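Local coordinates for beta-galactosidase (Bacillus circulans subsp. alkalophilus, PDB 3TTY), which hydrolyses terminal beta-D-galactose residues from beta-galactosides, as a trimeric, zinc-containing TIM-barrel glycoside hydrolase whose active-site pocket binds galactose, at residues E426-Y430 with I457-M461; M461-P466 with G489-D495; G480-F486 with Q581-S587; G511-I517 with C547-E553. All coordinates share one frame; numbering follows the deposited sequence.

Contact 1 (E426-Y430 with I457-M461); sequences EVHKY and IAPVM
Apolar contacts carry the meeting of helix segment E426-Y430 with I457-M461, and P459 is their centre. Its pyrrolidine ring sits against V427 and Y430, about one helical turn apart; P459 CG lies 3.9 Å from V427 CA and P459 CB 4.1 Å from V427 CG2. The ring of Y430 runs past the proline in the opposite direction, with CD2 3.8 Å from P459 CG. Y430 CD1 meets I457 CG2 at 3.7 Å, so both aliphatic groups approach the base of the ring from the same side. V460 adds its CG2 methyl, 4.0 Å from E426 CB.

No hydrogen bond joins the two segments; polar interactions run within the helix and beyond. E426, bent at chi2 (-61°), turns OE2 to K429 NZ in a salt bridge of 2.8 Å, met on the syn side and somewhat out of the carboxylate plane. S588 bonds to both E426 OE1 and K429 NZ.

Helix 423-435 thus packs on the C-terminal end of strand 455-458, between strands 399-402 and 481-485, in the alpha/beta layering of this trimerisation domain, while L594 and I598 of helix 591-604 cover Y430 and I457.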
# COMPACT_ATOMS: atom_id res chain seq x y z
N GLU A 426 -14.17 -20.10 1.58
CA GLU A 426 -14.81 -21.18 2.31
C GLU A 426 -15.93 -21.82 1.50
O GLU A 426 -16.00 -23.04 1.42
CB GLU A 426 -15.34 -20.71 3.67
CG GLU A 426 -14.26 -20.14 4.57
CD GLU A 426 -13.18 -21.17 4.90
OE1 GLU A 426 -13.50 -22.26 5.41
OE2 GLU A 426 -11.99 -20.87 4.63
N VAL A 427 -16.78 -21.01 0.89
CA VAL A 427 -17.85 -21.57 0.07
C VAL A 427 -17.25 -22.45 -1.03
O VAL A 427 -17.73 -23.56 -1.28
CB VAL A 427 -18.79 -20.49 -0.54
CG1 VAL A 427 -19.73 -21.12 -1.56
CG2 VAL A 427 -19.61 -19.79 0.54
N HIS A 428 -16.18 -21.97 -1.65
CA HIS A 428 -15.49 -22.71 -2.70
C HIS A 428 -14.83 -24.02 -2.22
O HIS A 428 -14.79 -24.99 -2.96
CB HIS A 428 -14.47 -21.82 -3.42
CG HIS A 428 -13.69 -22.53 -4.49
ND1 HIS A 428 -12.33 -22.73 -4.42
CD2 HIS A 428 -14.09 -23.11 -5.65
CE1 HIS A 428 -11.92 -23.39 -5.49
NE2 HIS A 428 -12.98 -23.63 -6.25
N LYS A 429 -14.32 -24.04 -0.99
CA LYS A 429 -13.70 -25.27 -0.49
C LYS A 429 -14.70 -26.41 -0.53
O LYS A 429 -14.34 -27.56 -0.81
CB LYS A 429 -13.16 -25.10 0.93
CG LYS A 429 -11.92 -24.23 1.03
CD LYS A 429 -11.55 -23.98 2.48
CE LYS A 429 -10.25 -23.20 2.56
NZ LYS A 429 -10.02 -22.68 3.92
N TYR A 430 -15.96 -26.10 -0.25
CA TYR A 430 -17.01 -27.12 -0.24
C TYR A 430 -17.44 -27.45 -1.67
O TYR A 430 -17.66 -28.61 -2.00
CB TYR A 430 -18.21 -26.69 0.62
CG TYR A 430 -17.97 -26.92 2.10
CD1 TYR A 430 -18.35 -28.11 2.71
CD2 TYR A 430 -17.32 -25.97 2.87
CE1 TYR A 430 -18.09 -28.34 4.06
CE2 TYR A 430 -17.07 -26.19 4.21
CZ TYR A 430 -17.46 -27.36 4.80
OH TYR A 430 -17.20 -27.56 6.14
N ILE A 457 -25.68 -27.55 1.80
CA ILE A 457 -24.48 -27.11 2.50
C ILE A 457 -24.41 -25.58 2.58
O ILE A 457 -24.53 -24.89 1.56
CB ILE A 457 -23.21 -27.70 1.85
CG1 ILE A 457 -23.37 -29.20 1.64
CG2 ILE A 457 -21.97 -27.42 2.69
CD1 ILE A 457 -22.20 -29.86 0.95
N ALA A 458 -24.22 -25.07 3.79
CA ALA A 458 -24.18 -23.62 4.02
C ALA A 458 -22.92 -23.23 4.77
O ALA A 458 -22.93 -23.13 6.00
CB ALA A 458 -25.42 -23.17 4.78
N PRO A 459 -21.82 -23.02 4.04
CA PRO A 459 -20.55 -22.62 4.65
C PRO A 459 -20.67 -21.22 5.26
O PRO A 459 -21.09 -20.29 4.59
CB PRO A 459 -19.59 -22.60 3.46
CG PRO A 459 -20.22 -23.50 2.43
CD PRO A 459 -21.69 -23.25 2.59
N VAL A 460 -20.33 -21.11 6.54
CA VAL A 460 -20.30 -19.83 7.25
C VAL A 460 -21.58 -19.02 7.04
O VAL A 460 -21.53 -17.90 6.53
CB VAL A 460 -19.09 -18.99 6.82
CG1 VAL A 460 -18.79 -17.94 7.86
CG2 VAL A 460 -17.88 -19.88 6.62
N MET A 461 -22.72 -19.60 7.43
CA MET A 461 -23.99 -18.90 7.39
C MET A 461 -24.06 -18.04 8.64
O MET A 461 -24.84 -18.29 9.57
CB MET A 461 -25.16 -19.89 7.32
CG MET A 461 -26.50 -19.28 6.89
SD MET A 461 -26.39 -18.26 5.40
CE MET A 461 -25.85 -19.48 4.19

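Contact 2 (M461-P466 with G489-D495)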
# COMPACT_ATOMS: atom_id res chain seq x y z
N MET A 461 -22.72 -19.60 7.43
CA MET A 461 -23.99 -18.90 7.39
C MET A 461 -24.06 -18.04 8.64
O MET A 461 -24.84 -18.29 9.57
CB MET A 461 -25.16 -19.89 7.32
CG MET A 461 -26.50 -19.28 6.89
SD MET A 461 -26.39 -18.26 5.40
CE MET A 461 -25.85 -19.48 4.19
N TYR A 462 -23.18 -17.05 8.66
CA TYR A 462 -23.05 -16.06 9.71
C TYR A 462 -24.35 -15.31 9.95
O TYR A 462 -24.84 -15.24 11.08
CB TYR A 462 -21.92 -15.10 9.33
CG TYR A 462 -21.78 -13.85 10.16
CD1 TYR A 462 -21.20 -13.88 11.43
CD2 TYR A 462 -22.19 -12.61 9.66
CE1 TYR A 462 -21.06 -12.72 12.18
CE2 TYR A 462 -22.04 -11.46 10.40
CZ TYR A 462 -21.48 -11.51 11.65
OH TYR A 462 -21.34 -10.34 12.37
N MET A 463 -24.94 -14.78 8.88
CA MET A 463 -26.24 -14.14 8.98
C MET A 463 -27.40 -15.11 8.71
O MET A 463 -27.46 -15.75 7.66
CB MET A 463 -26.35 -12.92 8.05
CG MET A 463 -27.79 -12.36 7.93
SD MET A 463 -27.88 -11.01 6.73
CE MET A 463 -26.67 -9.92 7.47
N VAL A 464 -28.32 -15.19 9.67
CA VAL A 464 -29.53 -15.98 9.51
C VAL A 464 -30.74 -15.05 9.40
O VAL A 464 -31.05 -14.31 10.32
CB VAL A 464 -29.70 -16.95 10.68
CG1 VAL A 464 -31.08 -17.59 10.64
CG2 VAL A 464 -28.61 -18.01 10.63
N LYS A 465 -31.40 -15.09 8.24
CA LYS A 465 -32.51 -14.20 7.93
C LYS A 465 -33.83 -14.83 8.37
O LYS A 465 -33.90 -16.04 8.57
CB LYS A 465 -32.55 -13.91 6.42
CG LYS A 465 -31.30 -13.25 5.86
CD LYS A 465 -31.45 -13.06 4.36
CE LYS A 465 -30.17 -12.54 3.70
NZ LYS A 465 -30.42 -12.22 2.27
N PRO A 466 -34.89 -14.01 8.50
CA PRO A 466 -36.20 -14.52 8.94
C PRO A 466 -36.66 -15.66 8.04
O PRO A 466 -36.48 -15.59 6.81
CB PRO A 466 -37.13 -13.31 8.78
CG PRO A 466 -36.22 -12.12 8.85
CD PRO A 466 -34.93 -12.56 8.22
N GLY A 489 -24.96 -18.73 12.12
CA GLY A 489 -26.06 -18.43 13.03
C GLY A 489 -25.70 -17.43 14.11
O GLY A 489 -26.23 -17.48 15.21
N ILE A 490 -24.80 -16.50 13.80
CA ILE A 490 -24.35 -15.54 14.79
C ILE A 490 -25.27 -14.32 14.85
O ILE A 490 -25.63 -13.87 15.94
CB ILE A 490 -22.91 -15.10 14.53
CG1 ILE A 490 -22.00 -16.33 14.31
CG2 ILE A 490 -22.40 -14.21 15.66
CD1 ILE A 490 -21.88 -17.26 15.54
N VAL A 491 -25.69 -13.80 13.70
CA VAL A 491 -26.48 -12.56 13.67
C VAL A 491 -27.78 -12.65 12.86
O VAL A 491 -28.01 -13.62 12.14
CB VAL A 491 -25.66 -11.39 13.10
CG1 VAL A 491 -24.42 -11.13 13.96
CG2 VAL A 491 -25.27 -11.68 11.64
N ASN A 492 -28.62 -11.63 13.00
CA ASN A 492 -29.80 -11.52 12.16
C ASN A 492 -29.55 -10.54 11.01
O ASN A 492 -28.43 -10.15 10.75
CB ASN A 492 -31.03 -11.09 12.95
CG ASN A 492 -30.97 -9.64 13.40
OD1 ASN A 492 -29.99 -8.93 13.11
ND2 ASN A 492 -32.00 -9.19 14.10
N GLU A 493 -30.63 -10.15 10.34
CA GLU A 493 -30.57 -9.33 9.13
C GLU A 493 -29.96 -7.95 9.35
O GLU A 493 -29.58 -7.29 8.40
CB GLU A 493 -31.99 -9.16 8.60
CG GLU A 493 -33.01 -9.29 9.72
CD GLU A 493 -34.33 -8.69 9.35
OE1 GLU A 493 -34.47 -8.30 8.16
OE2 GLU A 493 -35.22 -8.60 10.24
N ASN A 494 -29.87 -7.51 10.60
CA ASN A 494 -29.25 -6.22 10.88
C ASN A 494 -27.86 -6.35 11.48
O ASN A 494 -27.31 -5.38 11.97
CB ASN A 494 -30.14 -5.35 11.77
CG ASN A 494 -31.45 -5.01 11.10
OD1 ASN A 494 -32.51 -5.32 11.61
ND2 ASN A 494 -31.38 -4.36 9.94
N ASP A 495 -27.30 -7.54 11.41
CA ASP A 495 -25.98 -7.79 11.97
C ASP A 495 -26.00 -7.63 13.48
O ASP A 495 -24.99 -7.20 14.08
CB ASP A 495 -24.92 -6.86 11.37
CG ASP A 495 -23.51 -7.36 11.63
OD1 ASP A 495 -23.33 -8.61 11.61
OD2 ASP A 495 -22.59 -6.54 11.89
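Y462 holds its CG opposite the backbone N (chi1 169°), which lays the phenol across I490 and V491 and carries OH to D495, whose own chi1 of -163° turns the carboxylate to meet it. Y462 OH donates to the syn lone pair of D495 OD1 at 2.7 Å, the ring and carboxylate planes being 54° apart. V491 CG2 stands over one face of the phenol in a CH-pi contact, 3.9 Å from the ring centroid, and I490 CB approaches Y462 CD1 to 3.7 Å. The hydroxyl is also hydrogen-bonded to Y357 of the second subunit, and D495 OD2 forms a salt bridge with K356 of that subunit. A phenylalanine in place of Y462 would probably leave D495 OD1 and Y357 of the second subunit without this shared hydroxyl, weakening a link at the interface.

These are two loops following adjacent parallel strands, 455-458 and 481-485, with one beta bridge, M463 to V491, among the backbone bonds that join them. Y462 O receives a straight bond from V491 N at 3.1 Å and a bent one from I490 N at 3.0 Å; V464 N bonds to V491 O, and G489 N to M461 O. V464 CG2 lies 3.5 Å from G489 CA. M463 CG rests 3.6 Å from N492 O. N492 opens both an Asx turn, OD1 accepting from N494 N, and a type I turn closed by D495 N.

Contact 3 (G480-F486 with Q581-S587); sequences GTFVTTF and QSYYVAS
F482 and T484 alternate with Q581, Y583 and V585 in the backbone bonding of two neighbouring parallel strands. Six N-H...O bonds run from Q581 N to G480 O at one end to F486 N and V585 O at the other. The middle pair, Y583 N to F482 O at 2.9 Å and T484 N to Y583 O at 3.1 Å, points almost straight down the carbonyls. CA-H...O contacts fill in between, among them S582 CA to F482 O at 3.2 Å.

On the face bearing V483, Y583, T485 and V585, V483 CG1 lies 4.2 Å from V585 CG2, and V483 CG2 rests against Y583 CB. The opposite face carries F482, S582, T484 and Y584. With CG anti to the backbone N (chi1 -166°), Y584 brings its ring over strand 481-485, where the carbonyl carbon of T485 lies over one face and T484 CG2 comes to 4.2 Å from Y584 CD1. Beyond the last bridge F486 CE1 lies 3.3 Å from S587 C.

In the next shell, D548 bonds to Y584 OH, while E604 and R574 bind Y583 OH. T484 OG1 and T485 OG1 tie in A458 O and V460 N. With a leucine in place of Y584, D548 would probably lose its phenol partner and the T485 peptide its flat cover.

Strand 580-585 joins the parallel strands 455-458 and 481-485 to the antiparallel part of the mixed sheet, which begins with 570-577, and L601 and L597 of helix 591-604 cover the V483, Y583 and V585 face.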
# COMPACT_ATOMS: atom_id res chain seq x y z
N GLY A 480 -33.79 -34.50 4.79
CA GLY A 480 -32.63 -33.93 4.12
C GLY A 480 -31.43 -33.90 5.03
O GLY A 480 -31.57 -34.04 6.24
N THR A 481 -30.23 -33.75 4.47
CA THR A 481 -29.09 -33.42 5.32
C THR A 481 -28.61 -31.98 5.12
O THR A 481 -28.58 -31.44 3.99
CB THR A 481 -27.93 -34.47 5.31
OG1 THR A 481 -26.74 -33.91 4.76
CG2 THR A 481 -28.30 -35.70 4.58
N PHE A 482 -28.29 -31.34 6.23
CA PHE A 482 -27.89 -29.95 6.21
C PHE A 482 -26.50 -29.86 6.80
O PHE A 482 -26.20 -30.53 7.79
CB PHE A 482 -28.88 -29.10 7.00
CG PHE A 482 -28.54 -27.63 7.04
CD1 PHE A 482 -28.75 -26.83 5.94
CD2 PHE A 482 -28.01 -27.06 8.19
CE1 PHE A 482 -28.43 -25.48 5.98
CE2 PHE A 482 -27.70 -25.72 8.24
CZ PHE A 482 -27.91 -24.93 7.14
N VAL A 483 -25.64 -29.05 6.19
CA VAL A 483 -24.29 -28.86 6.70
C VAL A 483 -24.00 -27.39 6.96
O VAL A 483 -24.25 -26.54 6.11
CB VAL A 483 -23.23 -29.40 5.71
CG1 VAL A 483 -21.81 -29.21 6.28
CG2 VAL A 483 -23.51 -30.86 5.37
N THR A 484 -23.48 -27.06 8.14
CA THR A 484 -23.01 -25.69 8.35
C THR A 484 -21.73 -25.68 9.18
O THR A 484 -21.21 -26.75 9.52
CB THR A 484 -24.14 -24.73 8.86
OG1 THR A 484 -23.68 -23.37 8.79
CG2 THR A 484 -24.56 -25.05 10.27
N THR A 485 -21.20 -24.50 9.48
CA THR A 485 -19.83 -24.45 9.99
C THR A 485 -19.67 -23.51 11.17
O THR A 485 -20.61 -22.85 11.59
CB THR A 485 -18.84 -23.95 8.90
OG1 THR A 485 -19.12 -22.58 8.60
CG2 THR A 485 -18.95 -24.79 7.62
N PHE A 486 -18.44 -23.44 11.67
CA PHE A 486 -18.05 -22.43 12.62
C PHE A 486 -18.53 -21.06 12.13
O PHE A 486 -18.60 -20.81 10.92
CB PHE A 486 -16.54 -22.40 12.76
CG PHE A 486 -15.83 -22.09 11.47
CD1 PHE A 486 -15.45 -23.11 10.60
CD2 PHE A 486 -15.58 -20.77 11.10
CE1 PHE A 486 -14.82 -22.81 9.40
CE2 PHE A 486 -14.94 -20.48 9.90
CZ PHE A 486 -14.56 -21.50 9.05
N GLN A 581 -30.59 -35.29 9.03
CA GLN A 581 -29.32 -35.25 9.75
C GLN A 581 -28.72 -33.88 9.53
O GLN A 581 -28.86 -33.31 8.45
CB GLN A 581 -28.30 -36.20 9.10
CG GLN A 581 -28.65 -37.65 9.07
CD GLN A 581 -29.71 -37.99 8.07
OE1 GLN A 581 -30.69 -38.63 8.42
NE2 GLN A 581 -29.51 -37.60 6.82
N SER A 582 -27.99 -33.38 10.52
CA SER A 582 -27.25 -32.14 10.34
C SER A 582 -25.81 -32.30 10.84
O SER A 582 -25.56 -32.94 11.87
CB SER A 582 -27.93 -30.96 11.04
OG SER A 582 -27.88 -31.11 12.45
N TYR A 583 -24.88 -31.73 10.08
CA TYR A 583 -23.46 -31.85 10.36
C TYR A 583 -22.85 -30.49 10.62
O TYR A 583 -22.97 -29.58 9.80
CB TYR A 583 -22.75 -32.52 9.18
CG TYR A 583 -23.12 -33.97 8.95
CD1 TYR A 583 -22.38 -35.00 9.53
CD2 TYR A 583 -24.21 -34.32 8.17
CE1 TYR A 583 -22.70 -36.32 9.33
CE2 TYR A 583 -24.55 -35.64 7.97
CZ TYR A 583 -23.79 -36.64 8.56
OH TYR A 583 -24.11 -37.96 8.36
N TYR A 584 -22.18 -30.34 11.75
CA TYR A 584 -21.51 -29.09 12.08
C TYR A 584 -20.01 -29.28 11.97
O TYR A 584 -19.44 -30.17 12.60
CB TYR A 584 -21.87 -28.67 13.49
CG TYR A 584 -21.52 -27.24 13.83
CD1 TYR A 584 -22.45 -26.22 13.66
CD2 TYR A 584 -20.28 -26.91 14.36
CE1 TYR A 584 -22.14 -24.91 13.98
CE2 TYR A 584 -19.96 -25.59 14.69
CZ TYR A 584 -20.90 -24.60 14.50
OH TYR A 584 -20.61 -23.29 14.82
N VAL A 585 -19.36 -28.45 11.16
CA VAL A 585 -17.91 -28.54 10.96
C VAL A 585 -17.26 -27.36 11.65
O VAL A 585 -17.31 -26.23 11.13
CB VAL A 585 -17.55 -28.53 9.45
CG1 VAL A 585 -16.06 -28.76 9.27
CG2 VAL A 585 -18.35 -29.58 8.69
N ALA A 586 -16.64 -27.61 12.80
CA ALA A 586 -16.22 -26.52 13.70
C ALA A 586 -14.94 -25.80 13.30
O ALA A 586 -14.51 -24.88 13.98
CB ALA A 586 -16.10 -27.03 15.14
N SER A 587 -14.33 -26.21 12.19
CA SER A 587 -13.13 -25.53 11.71
C SER A 587 -13.11 -25.55 10.19
O SER A 587 -14.02 -26.11 9.57
CB SER A 587 -11.88 -26.20 12.28
OG SER A 587 -10.74 -25.39 12.09

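Contact 4 (G511-I517 with C547-E553)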
# COMPACT_ATOMS: atom_id res chain seq x y z
N GLY A 511 -27.79 -29.18 17.11
CA GLY A 511 -27.62 -30.01 18.30
C GLY A 511 -26.32 -29.77 19.04
O GLY A 511 -25.84 -30.64 19.77
N ILE A 512 -25.74 -28.59 18.84
CA ILE A 512 -24.51 -28.23 19.54
C ILE A 512 -24.58 -26.79 19.99
O ILE A 512 -25.31 -25.99 19.40
CB ILE A 512 -23.25 -28.38 18.66
CG1 ILE A 512 -23.31 -27.42 17.46
CG2 ILE A 512 -23.08 -29.81 18.19
CD1 ILE A 512 -22.56 -26.12 17.66
N TRP A 513 -23.83 -26.48 21.03
CA TRP A 513 -23.67 -25.12 21.51
C TRP A 513 -22.23 -24.74 21.28
O TRP A 513 -21.34 -25.37 21.83
CB TRP A 513 -23.98 -25.02 23.00
CG TRP A 513 -23.49 -23.74 23.60
CD1 TRP A 513 -23.58 -22.50 23.05
CD2 TRP A 513 -22.83 -23.57 24.86
NE1 TRP A 513 -23.02 -21.56 23.89
CE2 TRP A 513 -22.55 -22.20 25.01
CE3 TRP A 513 -22.46 -24.45 25.89
CZ2 TRP A 513 -21.91 -21.68 26.13
CZ3 TRP A 513 -21.83 -23.94 26.99
CH2 TRP A 513 -21.55 -22.56 27.11
N ALA A 514 -22.01 -23.71 20.47
CA ALA A 514 -20.68 -23.16 20.28
C ALA A 514 -20.38 -22.07 21.33
O ALA A 514 -20.95 -20.96 21.29
CB ALA A 514 -20.54 -22.61 18.88
N GLU A 515 -19.49 -22.38 22.27
CA GLU A 515 -19.16 -21.47 23.37
C GLU A 515 -18.31 -20.27 22.96
O GLU A 515 -18.66 -19.13 23.28
CB GLU A 515 -18.45 -22.23 24.48
CG GLU A 515 -17.90 -21.35 25.58
CD GLU A 515 -17.27 -22.15 26.70
OE1 GLU A 515 -17.66 -23.32 26.88
OE2 GLU A 515 -16.38 -21.62 27.40
N GLU A 516 -17.19 -20.51 22.29
CA GLU A 516 -16.29 -19.43 21.88
C GLU A 516 -15.54 -19.83 20.62
O GLU A 516 -15.46 -21.01 20.28
CB GLU A 516 -15.30 -19.06 22.99
CG GLU A 516 -14.36 -20.19 23.42
CD GLU A 516 -13.47 -19.79 24.56
OE1 GLU A 516 -12.58 -20.58 24.94
OE2 GLU A 516 -13.65 -18.67 25.11
N ILE A 517 -14.99 -18.84 19.92
CA ILE A 517 -14.28 -19.14 18.69
C ILE A 517 -12.84 -18.63 18.75
O ILE A 517 -12.57 -17.52 19.22
CB ILE A 517 -15.04 -18.60 17.45
CG1 ILE A 517 -14.59 -19.34 16.18
CG2 ILE A 517 -14.88 -17.08 17.33
CD1 ILE A 517 -15.43 -19.03 14.94
N CYS A 547 -11.26 -21.95 14.81
CA CYS A 547 -11.68 -23.15 15.53
C CYS A 547 -12.80 -22.81 16.49
O CYS A 547 -12.59 -22.08 17.46
CB CYS A 547 -10.51 -23.77 16.29
SG CYS A 547 -9.18 -24.47 15.26
N ASP A 548 -13.99 -23.33 16.22
CA ASP A 548 -15.10 -23.20 17.15
C ASP A 548 -14.93 -24.18 18.31
O ASP A 548 -14.66 -25.36 18.09
CB ASP A 548 -16.42 -23.50 16.43
CG ASP A 548 -17.39 -22.35 16.49
OD1 ASP A 548 -17.12 -21.39 17.26
OD2 ASP A 548 -18.42 -22.40 15.78
N VAL A 549 -15.07 -23.71 19.54
CA VAL A 549 -15.04 -24.61 20.70
C VAL A 549 -16.48 -24.91 21.08
O VAL A 549 -17.18 -24.02 21.55
CB VAL A 549 -14.30 -23.98 21.89
CG1 VAL A 549 -14.31 -24.92 23.10
CG2 VAL A 549 -12.88 -23.64 21.49
N ILE A 550 -16.94 -26.14 20.85
CA ILE A 550 -18.38 -26.41 20.96
C ILE A 550 -18.75 -27.51 21.95
O ILE A 550 -17.89 -28.25 22.41
CB ILE A 550 -18.97 -26.77 19.59
CG1 ILE A 550 -18.52 -28.17 19.17
CG2 ILE A 550 -18.54 -25.75 18.55
CD1 ILE A 550 -19.10 -28.60 17.85
N HIS A 551 -20.04 -27.61 22.28
CA HIS A 551 -20.52 -28.69 23.14
C HIS A 551 -21.62 -29.49 22.49
O HIS A 551 -22.63 -28.94 22.04
CB HIS A 551 -21.03 -28.14 24.48
CG HIS A 551 -20.04 -27.28 25.20
ND1 HIS A 551 -19.19 -27.78 26.16
CD2 HIS A 551 -19.77 -25.96 25.09
CE1 HIS A 551 -18.43 -26.79 26.62
NE2 HIS A 551 -18.77 -25.68 25.99
N ALA A 552 -21.45 -30.81 22.45
CA ALA A 552 -22.50 -31.68 21.93
C ALA A 552 -23.66 -31.73 22.92
O ALA A 552 -23.47 -32.04 24.09
CB ALA A 552 -21.97 -33.07 21.66
N GLU A 553 -24.85 -31.40 22.44
CA GLU A 553 -26.04 -31.43 23.27
C GLU A 553 -26.90 -32.62 22.86
O GLU A 553 -27.08 -33.54 23.65
CB GLU A 553 -26.81 -30.10 23.17
CG GLU A 553 -26.00 -28.92 23.69
CD GLU A 553 -26.76 -27.60 23.71
OE1 GLU A 553 -27.29 -27.18 22.66
OE2 GLU A 553 -26.80 -26.97 24.79
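W513 and H551 lie side by side. Their planes differ by 19° but are slid apart, so the imidazole and the six-membered ring, with centroids 4.7 Å apart, barely overlap; the close approach is H551 CD2 to W513 CE3 at 3.2 Å. E515 CA sits over one face of the indole, toward its rim. At the edge of the imidazole comes the E515 carboxylate: H551 NE2 donates to E515 OE1 at 2.8 Å, in the ring plane and nearly along the C-O axis, with the two flat groups almost coplanar. This bond fixes the turn of the imidazole. E515 reaches it through an extended chain whose CG is anti to the backbone N (chi1 172°), and its OE2 accepts from the backbone N of R371 of the second subunit.

W513 also makes a cation-pi contact with R507, which forms a salt bridge with E553. On the other side of the strands A514 CB touches I550 CG2 at 3.7 Å and I512 CD1 lies 4.1 Å from I550 CB; Y584 packs beneath all three. I517 CG1 leans on OD1 of D548 at 3.4 Å, whose OD2 is hydrogen-bonded to Y584 OH. Back on the W513 and H551 face, E516 runs beside V549, and its OE1 forms a salt bridge with R371 of the second subunit.

Backbone bonds pair W513 with H551 both ways. E515 N reaches V549 O and V549 N reaches E516 O at 2.8 Å, so two residues face one: a classic beta bulge in a two-stranded antiparallel sheet, here part of the interface with the second subunit.

All four contacts belong to the trimerisation domain, and contact 3 touches each of the others. Contacts 1 and 3 lie on neighbouring strands, 455-458 and 481-485, of one sheet: A458 N lies 2.8 Å from V483 O, and V460 N 2.8 Å from T485 OG1, both probable hydrogen bonds. Contact 4, nested in the loop that contact 3 closes, joins it through Y584 OH and D548 OD2, 2.6 Å apart, and A586 O and D548 N at 2.8 Å. Contact 2 continues the chain from contact 1 at M461, whose CB packs 4.1 Å from T484 OG1 of contact 3. Contacts 2 and 4 both touch the second subunit. None of the segments contains a galactose-pocket or zinc-site residue.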